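Local coordinates for protein ammonium transporter (Kuenenia stuttgartiensis, PDB 6EU6) that probably senses ammonium at the membrane as the Amt-type sensor module of a signalling histidine kinase, in a trimer of ammonium-transporter-family subunits, at residues Asn83-His88 with Leu92-Phe97; Asp190-Asp195 with Phe309-Leu314; Ala44-Val49 with Ile122-Gly127. All blocks are in the same frame, centred on the assembly; numbering follows the deposited sequence.

Contact 1 (Asn83-His88 with Leu92-Phe97); sequences NDLALH and LSYSFF
The rings of Tyr94 and Phe97 both take the same methyl group, Leu85 CD2, and each meets it obliquely. CD2 lies 3.5 Å from Tyr94 CD1, and Tyr94 CG and CE1 are close to the same methyl. On Phe97 it rests 3.7 Å from CB, the carbon that carries the ring, and close to the ring atom CD2, where the second methyl, Leu85 CD1, also arrives at 4.0 Å. Ala86 CB approaches Tyr94 obliquely too, 3.8 Å from the hydroxyl OH. Leu85 can reach between the rings because its CG stands opposite the backbone N (chi1 -163°), which drives both methyls at the start of helix 93-114; CD2 also packs 3.6 Å from the backbone carbon C of Ser93. Leu85 and Tyr94 run past one another in opposite senses. The short 3-10 turn 85-87 is braced by backbone bonds from Leu87 N to Asp84 O and from His88 N to Leu85 O. It packs against the helix that begins a few residues later. Phe63 of helix 40-67 adds further packing to Leu85 and Phe97, while Leu240 of the second subunit packs on Phe97, placing the contact beside the subunit interface. With no hydrogen bond or salt bridge between 83-88 and 92-97, the fit depends on the shape of the Leu85 methyls against the two aromatic side chains.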
loop_
_atom_site.group_PDB
_atom_site.type_symbol
_atom_site.label_atom_id
_atom_site.label_comp_id
_atom_site.label_asym_id
_atom_site.label_seq_id
_atom_site.Cartn_x
_atom_site.Cartn_y
_atom_site.Cartn_z
ATOM N N ASN A 83 -5.378 -8.391 29.496
ATOM C CA ASN A 83 -4.905 -8.511 30.895
ATOM C C ASN A 83 -3.876 -9.611 31.005
ATOM O O ASN A 83 -4.176 -10.774 30.817
ATOM C CB ASN A 83 -6.106 -8.759 31.856
ATOM C CG ASN A 83 -5.685 -8.884 33.320
ATOM O OD1 ASN A 83 -4.579 -9.234 33.608
ATOM N ND2 ASN A 83 -6.539 -8.477 34.212
ATOM N N ASP A 84 -2.654 -9.183 31.328
ATOM C CA ASP A 84 -1.506 -10.012 31.522
ATOM C C ASP A 84 -1.019 -10.702 30.281
ATOM O O ASP A 84 -0.376 -11.744 30.360
ATOM C CB ASP A 84 -1.767 -11.021 32.643
ATOM C CG ASP A 84 -1.648 -10.401 33.977
ATOM O OD1 ASP A 84 -1.050 -9.290 34.013
ATOM O OD2 ASP A 84 -2.150 -11.011 34.969
ATOM N N LEU A 85 -1.221 -10.083 29.134
ATOM C CA LEU A 85 -0.796 -10.699 27.874
ATOM C C LEU A 85 0.669 -11.116 27.951
ATOM O O LEU A 85 0.982 -12.273 27.757
ATOM C CB LEU A 85 -1.018 -9.732 26.697
ATOM C CG LEU A 85 -0.993 -10.363 25.326
ATOM C CD1 LEU A 85 -2.190 -11.279 25.139
ATOM C CD2 LEU A 85 -1.047 -9.258 24.299
ATOM N N ALA A 86 1.533 -10.164 28.263
ATOM C CA ALA A 86 2.978 -10.366 28.506
ATOM C C ALA A 86 3.407 -11.510 29.478
ATOM O O ALA A 86 4.543 -11.954 29.429
ATOM C CB ALA A 86 3.581 -9.040 29.002
ATOM N N LEU A 87 2.540 -11.950 30.370
ATOM C CA LEU A 87 2.869 -13.063 31.256
ATOM C C LEU A 87 2.647 -14.425 30.603
ATOM O O LEU A 87 3.177 -15.429 31.055
ATOM C CB LEU A 87 2.026 -13.009 32.507
ATOM C CG LEU A 87 2.584 -12.190 33.661
ATOM C CD1 LEU A 87 3.506 -11.047 33.255
ATOM C CD2 LEU A 87 1.378 -11.705 34.448
ATOM N N HIS A 88 1.835 -14.466 29.576
ATOM C CA HIS A 88 1.628 -15.720 28.933
ATOM C C HIS A 88 2.927 -16.123 28.337
ATOM O O HIS A 88 3.662 -15.309 27.870
ATOM C CB HIS A 88 0.531 -15.595 27.885
ATOM C CG HIS A 88 -0.826 -15.720 28.474
ATOM N ND1 HIS A 88 -1.668 -16.759 28.180
ATOM C CD2 HIS A 88 -1.448 -14.984 29.418
ATOM C CE1 HIS A 88 -2.764 -16.650 28.904
ATOM N NE2 HIS A 88 -2.658 -15.577 29.659
ATOM N N LEU A 92 4.309 -15.032 21.149
ATOM C CA LEU A 92 4.029 -13.879 20.300
ATOM C C LEU A 92 3.303 -12.671 20.866
ATOM O O LEU A 92 3.198 -11.663 20.236
ATOM C CB LEU A 92 3.336 -14.333 19.040
ATOM C CG LEU A 92 4.225 -15.105 18.101
ATOM C CD1 LEU A 92 3.622 -15.217 16.745
ATOM C CD2 LEU A 92 5.569 -14.450 18.016
ATOM N N SER A 93 2.810 -12.814 22.069
ATOM C CA SER A 93 2.110 -11.776 22.815
ATOM C C SER A 93 1.363 -10.670 22.054
ATOM O O SER A 93 0.391 -10.928 21.431
ATOM C CB SER A 93 3.024 -11.204 23.894
ATOM O OG SER A 93 4.084 -10.477 23.372
ATOM N N TYR A 94 1.871 -9.458 22.097
ATOM C CA TYR A 94 1.229 -8.344 21.436
ATOM C C TYR A 94 1.104 -8.494 19.931
ATOM O O TYR A 94 0.149 -8.058 19.385
ATOM C CB TYR A 94 1.931 -7.050 21.764
ATOM C CG TYR A 94 1.926 -6.774 23.212
ATOM C CD1 TYR A 94 0.796 -6.341 23.826
ATOM C CD2 TYR A 94 3.030 -7.016 23.969
ATOM C CE1 TYR A 94 0.775 -6.110 25.165
ATOM C CE2 TYR A 94 3.022 -6.782 25.309
ATOM C CZ TYR A 94 1.887 -6.340 25.894
ATOM O OH TYR A 94 1.873 -6.111 27.215
ATOM N N SER A 95 2.085 -9.106 19.300
ATOM C CA SER A 95 2.059 -9.316 17.873
ATOM C C SER A 95 0.871 -10.195 17.504
ATOM O O SER A 95 0.133 -9.884 16.631
ATOM C CB SER A 95 3.382 -9.890 17.419
ATOM O OG SER A 95 4.411 -9.044 17.844
ATOM N N PHE A 96 0.726 -11.300 18.209
ATOM C CA PHE A 96 -0.408 -12.199 18.038
ATOM C C PHE A 96 -1.688 -11.431 18.274
ATOM O O PHE A 96 -2.662 -11.577 17.552
ATOM C CB PHE A 96 -0.324 -13.328 19.033
ATOM C CG PHE A 96 -1.430 -14.308 18.902
ATOM C CD1 PHE A 96 -1.381 -15.325 17.949
ATOM C CD2 PHE A 96 -2.538 -14.212 19.711
ATOM C CE1 PHE A 96 -2.424 -16.255 17.869
ATOM C CE2 PHE A 96 -3.598 -15.117 19.620
ATOM C CZ PHE A 96 -3.530 -16.156 18.712
ATOM N N PHE A 97 -1.727 -10.649 19.348
ATOM C CA PHE A 97 -2.919 -9.907 19.701
ATOM C C PHE A 97 -3.347 -8.938 18.559
ATOM O O PHE A 97 -4.533 -8.894 18.192
ATOM C CB PHE A 97 -2.662 -9.110 20.959
ATOM C CG PHE A 97 -3.880 -8.544 21.570
ATOM C CD1 PHE A 97 -4.361 -7.321 21.198
ATOM C CD2 PHE A 97 -4.504 -9.209 22.612
ATOM C CE1 PHE A 97 -5.490 -6.777 21.777
ATOM C CE2 PHE A 97 -5.600 -8.645 23.227
ATOM C CZ PHE A 97 -6.120 -7.434 22.781
#

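Contact 2 (Asp190-Asp195 with Phe309-Leu314); sequences DKYNPD and FIEKTL. With ZDM (nonyl 4-O-alpha-D-glucopyranosyl-beta-D-glucopyranoside), chain D.
Glu311 O receives the phenol of Tyr192 in a 2.6 Å hydrogen bond from Tyr192 OH, lying in the carbonyl plane on a lone pair, with a C=O...donor angle of 139°. The carbonyl oxygen sits at the edge of the ring, near its plane. The Glu311 side chain is gripped as well: Lys191 NZ forms a salt bridge to Glu311 OE2 at 2.6 Å, meeting it on the anti side, and Lys312 NZ reaches Glu311 OE1 at 3.2 Å from above the carboxylate plane. This network ties the loop between helices 167-185 and 206-226 to the C-terminal end of helix 289-312 of the ammonium transporter fold, beside the bound maltoside. There Phe309 O accepts from both Thr313 N and Leu314 N. Lys191 CG, anti to the backbone N (chi1 172°), lies 3.4 Å above the centre of the Tyr192 ring; a bend at chi2 (59°) then turns the rest of the chain, extended from there, toward Glu311, which it crosses at about a right angle. Lys191 NZ has a second partner in Asn199 O. On the detergent side, ZDM donates from O49 to Leu314 O at 2.7 Å, and its O6 lies obliquely to the Tyr192 ring, 3.8 Å from CD2.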
loop_
_atom_site.group_PDB
_atom_site.type_symbol
_atom_site.label_atom_id
_atom_site.label_comp_id
_atom_site.label_asym_id
_atom_site.label_seq_id
_atom_site.Cartn_x
_atom_site.Cartn_y
_atom_site.Cartn_z
ATOM N N ASP A 190 -34.893 0.683 -5.796
ATOM C CA ASP A 190 -35.191 0.323 -7.231
ATOM C C ASP A 190 -34.486 -0.942 -7.658
ATOM O O ASP A 190 -34.150 -1.073 -8.823
ATOM C CB ASP A 190 -34.716 1.468 -8.098
ATOM C CG ASP A 190 -33.416 2.077 -7.554
ATOM O OD1 ASP A 190 -32.821 1.452 -6.585
ATOM O OD2 ASP A 190 -33.058 3.199 -8.016
ATOM N N LYS A 191 -34.221 -1.888 -6.743
ATOM C CA LYS A 191 -33.430 -3.037 -7.159
ATOM C C LYS A 191 -34.254 -3.995 -8.054
ATOM O O LYS A 191 -33.747 -4.539 -9.046
ATOM C CB LYS A 191 -32.915 -3.800 -5.915
ATOM C CG LYS A 191 -32.219 -5.135 -6.221
ATOM C CD LYS A 191 -31.016 -4.937 -7.140
ATOM C CE LYS A 191 -30.418 -6.280 -7.522
ATOM N NZ LYS A 191 -29.229 -6.126 -8.403
ATOM N N TYR A 192 -35.480 -4.281 -7.598
ATOM C CA TYR A 192 -36.289 -5.284 -8.298
ATOM C C TYR A 192 -37.472 -4.663 -8.982
ATOM O O TYR A 192 -38.079 -3.785 -8.435
ATOM C CB TYR A 192 -36.779 -6.308 -7.306
ATOM C CG TYR A 192 -35.619 -7.047 -6.660
ATOM C CD1 TYR A 192 -34.771 -7.841 -7.429
ATOM C CD2 TYR A 192 -35.326 -6.903 -5.310
ATOM C CE1 TYR A 192 -33.670 -8.509 -6.862
ATOM C CE2 TYR A 192 -34.239 -7.596 -4.711
ATOM C CZ TYR A 192 -33.419 -8.420 -5.526
ATOM O OH TYR A 192 -32.333 -9.147 -5.053
ATOM N N ASN A 193 -37.797 -5.100 -10.187
ATOM C CA ASN A 193 -38.988 -4.562 -10.849
ATOM C C ASN A 193 -40.286 -5.319 -10.473
ATOM O O ASN A 193 -40.229 -6.408 -9.917
ATOM C CB ASN A 193 -38.726 -4.625 -12.329
ATOM C CG ASN A 193 -37.503 -3.841 -12.699
ATOM O OD1 ASN A 193 -37.379 -2.697 -12.287
ATOM N ND2 ASN A 193 -36.591 -4.441 -13.399
ATOM N N PRO A 194 -41.455 -4.774 -10.836
ATOM C CA PRO A 194 -42.734 -5.431 -10.543
ATOM C C PRO A 194 -42.835 -6.821 -11.155
ATOM O O PRO A 194 -43.526 -7.682 -10.577
ATOM C CB PRO A 194 -43.744 -4.482 -11.164
ATOM C CG PRO A 194 -43.041 -3.151 -11.193
ATOM C CD PRO A 194 -41.663 -3.536 -11.615
ATOM N N ASP A 195 -42.120 -7.098 -12.261
ATOM C CA ASP A 195 -42.066 -8.490 -12.766
ATOM C C ASP A 195 -41.041 -9.375 -12.108
ATOM O O ASP A 195 -40.830 -10.534 -12.505
ATOM C CB ASP A 195 -41.842 -8.526 -14.262
ATOM C CG ASP A 195 -40.464 -8.025 -14.666
ATOM O OD1 ASP A 195 -39.756 -7.491 -13.806
ATOM O OD2 ASP A 195 -40.095 -8.154 -15.849
ATOM N N PHE A 309 -27.772 -16.510 -7.774
ATOM C CA PHE A 309 -28.836 -17.200 -7.001
ATOM C C PHE A 309 -29.346 -16.320 -5.861
ATOM O O PHE A 309 -30.572 -16.167 -5.597
ATOM C CB PHE A 309 -28.302 -18.531 -6.515
ATOM C CG PHE A 309 -29.259 -19.310 -5.711
ATOM C CD1 PHE A 309 -30.246 -20.064 -6.329
ATOM C CD2 PHE A 309 -29.170 -19.319 -4.343
ATOM C CE1 PHE A 309 -31.167 -20.776 -5.582
ATOM C CE2 PHE A 309 -30.096 -20.022 -3.588
ATOM C CZ PHE A 309 -31.087 -20.742 -4.211
ATOM N N ILE A 310 -28.420 -15.656 -5.221
ATOM C CA ILE A 310 -28.707 -14.848 -4.045
ATOM C C ILE A 310 -29.510 -13.632 -4.500
ATOM O O ILE A 310 -30.499 -13.223 -3.896
ATOM C CB ILE A 310 -27.393 -14.437 -3.343
ATOM C CG1 ILE A 310 -26.775 -15.646 -2.637
ATOM C CG2 ILE A 310 -27.650 -13.262 -2.368
ATOM C CD1 ILE A 310 -25.293 -15.439 -2.323
ATOM N N GLU A 311 -29.026 -13.016 -5.552
ATOM C CA GLU A 311 -29.636 -11.838 -6.097
ATOM C C GLU A 311 -31.051 -12.073 -6.704
ATOM O O GLU A 311 -31.946 -11.302 -6.449
ATOM C CB GLU A 311 -28.756 -11.272 -7.186
ATOM C CG GLU A 311 -29.365 -10.041 -7.831
ATOM C CD GLU A 311 -28.638 -9.635 -9.104
ATOM O OE1 GLU A 311 -27.974 -10.477 -9.706
ATOM O OE2 GLU A 311 -28.767 -8.477 -9.500
ATOM N N LYS A 312 -31.198 -13.106 -7.510
ATOM C CA LYS A 312 -32.355 -13.249 -8.377
ATOM C C LYS A 312 -33.328 -14.338 -7.895
ATOM O O LYS A 312 -34.495 -14.291 -8.193
ATOM C CB LYS A 312 -31.881 -13.607 -9.782
ATOM C CG LYS A 312 -31.171 -12.504 -10.510
ATOM C CD LYS A 312 -30.760 -13.028 -11.864
ATOM C CE LYS A 312 -30.475 -11.864 -12.776
ATOM N NZ LYS A 312 -29.061 -11.539 -12.558
ATOM N N THR A 313 -32.865 -15.315 -7.136
ATOM C CA THR A 313 -33.740 -16.325 -6.606
ATOM C C THR A 313 -34.055 -16.027 -5.162
ATOM O O THR A 313 -35.234 -16.015 -4.798
ATOM C CB THR A 313 -33.152 -17.724 -6.741
ATOM O OG1 THR A 313 -32.808 -17.931 -8.096
ATOM C CG2 THR A 313 -34.132 -18.794 -6.276
ATOM N N LEU A 314 -33.073 -15.765 -4.303
ATOM C CA LEU A 314 -33.413 -15.452 -2.906
ATOM C C LEU A 314 -33.918 -14.035 -2.768
ATOM O O LEU A 314 -34.564 -13.660 -1.783
ATOM C CB LEU A 314 -32.204 -15.708 -1.994
ATOM C CG LEU A 314 -31.650 -17.099 -1.994
ATOM C CD1 LEU A 314 -30.494 -17.132 -1.032
ATOM C CD2 LEU A 314 -32.730 -18.001 -1.477
HETATM C C1 ZDM D . -37.856 -13.371 -0.099
HETATM O O1 ZDM D . -39.463 -8.502 -2.907
HETATM C C2 ZDM D . -38.574 -12.647 -1.259
HETATM O O2 ZDM D . -39.776 -8.828 -6.598
HETATM C C3 ZDM D . -38.436 -11.103 -1.426
HETATM O O3 ZDM D . -41.460 -11.703 -3.177
HETATM C C4 ZDM D . -37.457 -10.489 -0.414
HETATM O O4 ZDM D . -40.830 -11.169 -5.840
HETATM C C5 ZDM D . -41.131 -10.344 -3.501
HETATM O O5 ZDM D . -37.669 -11.112 0.838
HETATM C C6 ZDM D . -37.321 -12.474 1.060
HETATM O O6 ZDM D . -38.579 -5.958 -3.550
HETATM C C7 ZDM D . -40.349 -10.300 -4.808
HETATM O O7 ZDM D . -39.716 -10.435 -1.357
HETATM C C8 ZDM D . -40.290 -8.858 -5.256
HETATM C C9 ZDM D . -39.383 -8.092 -4.276
HETATM C C10 ZDM D . -40.110 -9.753 -2.548
HETATM C C11 ZDM D . -39.669 -6.595 -4.235
HETATM O O16 ZDM D . -35.955 -12.431 1.539
HETATM C C18 ZDM D . -35.015 -13.506 1.515
HETATM C C19 ZDM D . -35.464 -14.735 2.277
HETATM C C22 ZDM D . -34.337 -15.389 3.060
HETATM C C25 ZDM D . -33.948 -16.750 2.520
HETATM C C28 ZDM D . -32.665 -17.316 3.146
HETATM C C31 ZDM D . -32.921 -18.150 4.390
HETATM C C34 ZDM D . -31.836 -19.174 4.634
HETATM O O49 ZDM D . -36.956 -14.333 -0.683
HETATM O O55 ZDM D . -39.935 -12.997 -1.083
HETATM C C57 ZDM D . -37.687 -8.986 -0.198
HETATM O O61 ZDM D . -37.415 -8.299 -1.419
#

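Contact 3 (Ala44-Val49 with Ile122-Gly127); sequences ALRNLV and IPNIAG. With LMT (dodecyl-beta-D-maltoside), chain E; SO4 (sulfate ion), chain H.
Arg46 and Asn124 meet between two membrane helices of the ammonium transporter fold, 40-67 and 121-144. Polar contact dominates, yet no direct hydrogen bond joins the pair: Asn124 ND2 lies over one face of the guanidinium, 3.4 Å from Arg46 NH1, both being donors, with the flat groups turned 42° apart. A water links them instead, accepting from Arg46 NH1 and donating to Asn124 OD1 at 2.8 Å. Gly120 O and Ser119 OG occupy the amide nitrogen and probably fix the amide's rotation. Arg46 CG lies anti to the carbonyl carbon (chi1 -71°) and the chain is extended on to NE, carrying the guanidinium to water and sulfate. Its NE/NH2 edge holds the sulfate, probably from the crystallisation liquor: Arg46 NE donates to O4 at 2.7 Å (159°), while NH2 adds weak bonds to O2 and O4 and reaches Ser119 O. A leucine in place of Arg46 would probably leave the sulfate without its charged partner and the bridging water without its donor. Apolar contact follows about one turn along helix 40-67, Val49 CG1 touching Ile125 CG2 at 3.7 Å. At Ile122 the detergent comes in: LMT O6' accepts from Ile122 N at 3.0 Å, and the hydroxymethyl carbon C6' lies 3.3 Å from Ile122 CG1.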
loop_
_atom_site.group_PDB
_atom_site.type_symbol
_atom_site.label_atom_id
_atom_site.label_comp_id
_atom_site.label_asym_id
_atom_site.label_seq_id
_atom_site.Cartn_x
_atom_site.Cartn_y
_atom_site.Cartn_z
ATOM N N ALA A 44 -17.563 5.282 2.513
ATOM C CA ALA A 44 -16.186 5.501 2.940
ATOM C C ALA A 44 -16.137 5.677 4.454
ATOM O O ALA A 44 -15.325 5.060 5.164
ATOM C CB ALA A 44 -15.562 6.712 2.238
ATOM N N LEU A 45 -17.049 6.471 4.966
ATOM C CA LEU A 45 -17.100 6.757 6.386
ATOM C C LEU A 45 -17.477 5.571 7.269
ATOM O O LEU A 45 -16.908 5.440 8.356
ATOM C CB LEU A 45 -18.044 7.905 6.666
ATOM C CG LEU A 45 -17.504 9.175 6.006
ATOM C CD1 LEU A 45 -18.512 10.281 6.261
ATOM C CD2 LEU A 45 -16.114 9.587 6.488
ATOM N N ARG A 46 -18.441 4.734 6.832
ATOM C CA ARG A 46 -18.794 3.532 7.595
ATOM C C ARG A 46 -17.604 2.596 7.731
ATOM O O ARG A 46 -17.362 2.004 8.794
ATOM C CB ARG A 46 -20.014 2.826 6.967
ATOM C CG ARG A 46 -21.282 3.623 7.193
ATOM C CD ARG A 46 -22.348 3.222 6.215
ATOM N NE ARG A 46 -23.502 4.071 6.399
ATOM C CZ ARG A 46 -24.752 3.782 6.048
ATOM N NH1 ARG A 46 -25.086 2.631 5.415
ATOM N NH2 ARG A 46 -25.696 4.654 6.391
ATOM N N ASN A 47 -16.845 2.416 6.641
ATOM C CA ASN A 47 -15.677 1.585 6.663
ATOM C C ASN A 47 -14.558 2.087 7.590
ATOM O O ASN A 47 -13.876 1.301 8.232
ATOM C CB ASN A 47 -15.081 1.458 5.266
ATOM C CG ASN A 47 -15.745 0.357 4.485
ATOM O OD1 ASN A 47 -15.451 -0.823 4.693
ATOM N ND2 ASN A 47 -16.701 0.730 3.642
ATOM N N LEU A 48 -14.368 3.399 7.672
ATOM C CA LEU A 48 -13.396 3.939 8.619
ATOM C C LEU A 48 -13.885 3.761 10.053
ATOM O O LEU A 48 -13.132 3.349 10.924
ATOM C CB LEU A 48 -13.153 5.397 8.339
ATOM C CG LEU A 48 -12.226 6.106 9.327
ATOM C CD1 LEU A 48 -10.862 5.476 9.362
ATOM C CD2 LEU A 48 -12.055 7.529 8.921
ATOM N N VAL A 49 -15.128 4.093 10.293
ATOM C CA VAL A 49 -15.723 3.961 11.594
ATOM C C VAL A 49 -15.696 2.532 12.120
ATOM O O VAL A 49 -15.346 2.317 13.312
ATOM C CB VAL A 49 -17.138 4.548 11.641
ATOM C CG1 VAL A 49 -17.888 4.211 12.924
ATOM C CG2 VAL A 49 -17.058 6.096 11.503
ATOM N N ILE A 122 -26.841 3.668 12.486
ATOM C CA ILE A 122 -26.853 2.922 13.740
ATOM C C ILE A 122 -26.790 1.407 13.536
ATOM O O ILE A 122 -26.055 0.699 14.234
ATOM C CB ILE A 122 -28.090 3.318 14.615
ATOM C CG1 ILE A 122 -27.961 4.771 15.152
ATOM C CG2 ILE A 122 -28.290 2.320 15.749
ATOM C CD1 ILE A 122 -26.635 5.113 15.759
ATOM N N PRO A 123 -27.582 0.875 12.617
ATOM C CA PRO A 123 -27.439 -0.570 12.321
ATOM C C PRO A 123 -25.992 -0.976 11.961
ATOM O O PRO A 123 -25.547 -2.085 12.271
ATOM C CB PRO A 123 -28.405 -0.784 11.121
ATOM C CG PRO A 123 -29.387 0.345 11.217
ATOM C CD PRO A 123 -28.747 1.487 11.935
ATOM N N ASN A 124 -25.253 -0.093 11.296
ATOM C CA ASN A 124 -23.889 -0.407 10.960
ATOM C C ASN A 124 -23.007 -0.446 12.199
ATOM O O ASN A 124 -22.362 -1.453 12.487
ATOM C CB ASN A 124 -23.358 0.584 9.965
ATOM C CG ASN A 124 -23.844 0.287 8.556
ATOM O OD1 ASN A 124 -23.196 -0.417 7.813
ATOM N ND2 ASN A 124 -25.024 0.775 8.212
ATOM N N ILE A 125 -22.948 0.656 12.944
ATOM C CA ILE A 125 -22.071 0.698 14.079
ATOM C C ILE A 125 -22.490 -0.312 15.167
ATOM O O ILE A 125 -21.628 -0.946 15.789
ATOM C CB ILE A 125 -21.922 2.073 14.672
ATOM C CG1 ILE A 125 -23.268 2.617 15.120
ATOM C CG2 ILE A 125 -21.342 2.996 13.642
ATOM C CD1 ILE A 125 -23.107 3.928 15.863
ATOM N N ALA A 126 -23.785 -0.491 15.371
ATOM C CA ALA A 126 -24.198 -1.430 16.416
ATOM C C ALA A 126 -23.924 -2.868 15.942
ATOM O O ALA A 126 -23.586 -3.744 16.717
ATOM C CB ALA A 126 -25.681 -1.253 16.706
ATOM N N GLY A 127 -24.126 -3.123 14.659
ATOM C CA GLY A 127 -23.794 -4.423 14.060
ATOM C C GLY A 127 -22.335 -4.776 14.242
ATOM O O GLY A 127 -21.986 -5.897 14.614
HETATM C C1B LMT E . -31.445 7.121 9.407
HETATM C C2B LMT E . -32.164 8.193 8.523
HETATM C C3B LMT E . -33.412 8.705 9.229
HETATM C C4B LMT E . -34.267 7.491 9.453
HETATM C C5B LMT E . -33.598 6.506 10.375
HETATM C C6B LMT E . -34.579 5.357 10.662
HETATM O O1B LMT E . -31.014 7.714 10.626
HETATM O O2B LMT E . -31.339 9.341 8.281
HETATM O O3B LMT E . -34.201 9.638 8.479
HETATM O "O4'" LMT E . -35.527 7.886 10.010
HETATM O O5B LMT E . -32.344 6.074 9.776
HETATM O O6B LMT E . -35.526 5.087 9.566
HETATM C "C1'" LMT E . -27.670 8.677 12.810
HETATM C "C2'" LMT E . -27.679 8.866 11.342
HETATM C "C3'" LMT E . -29.033 8.858 10.792
HETATM C "C4'" LMT E . -29.667 7.567 11.048
HETATM C "C5'" LMT E . -29.547 7.245 12.557
HETATM C "C6'" LMT E . -30.047 5.843 12.831
HETATM O "O1'" LMT E . -26.343 8.738 13.286
HETATM O "O2'" LMT E . -27.184 10.137 11.025
HETATM O "O3'" LMT E . -29.042 9.029 9.387
HETATM O "O5'" LMT E . -28.227 7.398 13.058
HETATM O "O6'" LMT E . -29.533 4.823 11.952
HETATM C C1 LMT E . -26.268 8.575 14.728
HETATM C C2 LMT E . -24.837 8.846 15.216
HETATM C C3 LMT E . -24.605 8.488 16.680
HETATM C C4 LMT E . -23.158 8.778 17.150
HETATM C C5 LMT E . -22.344 7.517 17.464
HETATM C C6 LMT E . -21.474 7.528 18.719
HETATM C C7 LMT E . -20.418 6.407 18.634
HETATM C C8 LMT E . -20.388 5.451 19.822
HETATM C C9 LMT E . -19.332 4.319 19.713
HETATM C C10 LMT E . -19.036 3.587 21.072
HETATM C C11 LMT E . -18.829 2.034 21.065
HETATM C C12 LMT E . -17.425 1.478 21.381
HETATM S S SO4 H . -24.429 7.681 6.944
HETATM O O1 SO4 H . -23.565 8.325 5.986
HETATM O O2 SO4 H . -25.749 7.432 6.275
HETATM O O3 SO4 H . -24.620 8.575 8.108
HETATM O O4 SO4 H . -23.697 6.505 7.476
HETATM O O HOH W 1 -23.563 0.054 5.088
#

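From the N terminus, helix 40-67 comes first and supplies 44-49, which waits until 122-127 on helix 121-144 to close contact 3, a loop of 72 intervening residues. Contact 1 is nested inside that loop: 83-88 turns back on 92-97 after only three residues, at the head of helix 93-114, the helix directly preceding 121-144. Contact 2 comes in series after both, joining the 190-195 loop to the end of helix 289-312 across 113 residues. Contacts 1 and 2 lie on opposite sides of the chain's centre, their own centres about 48 Å apart. Contacts 1 and 3 both touch the second subunit, whereas no other protein chain touches the segments of contact 2.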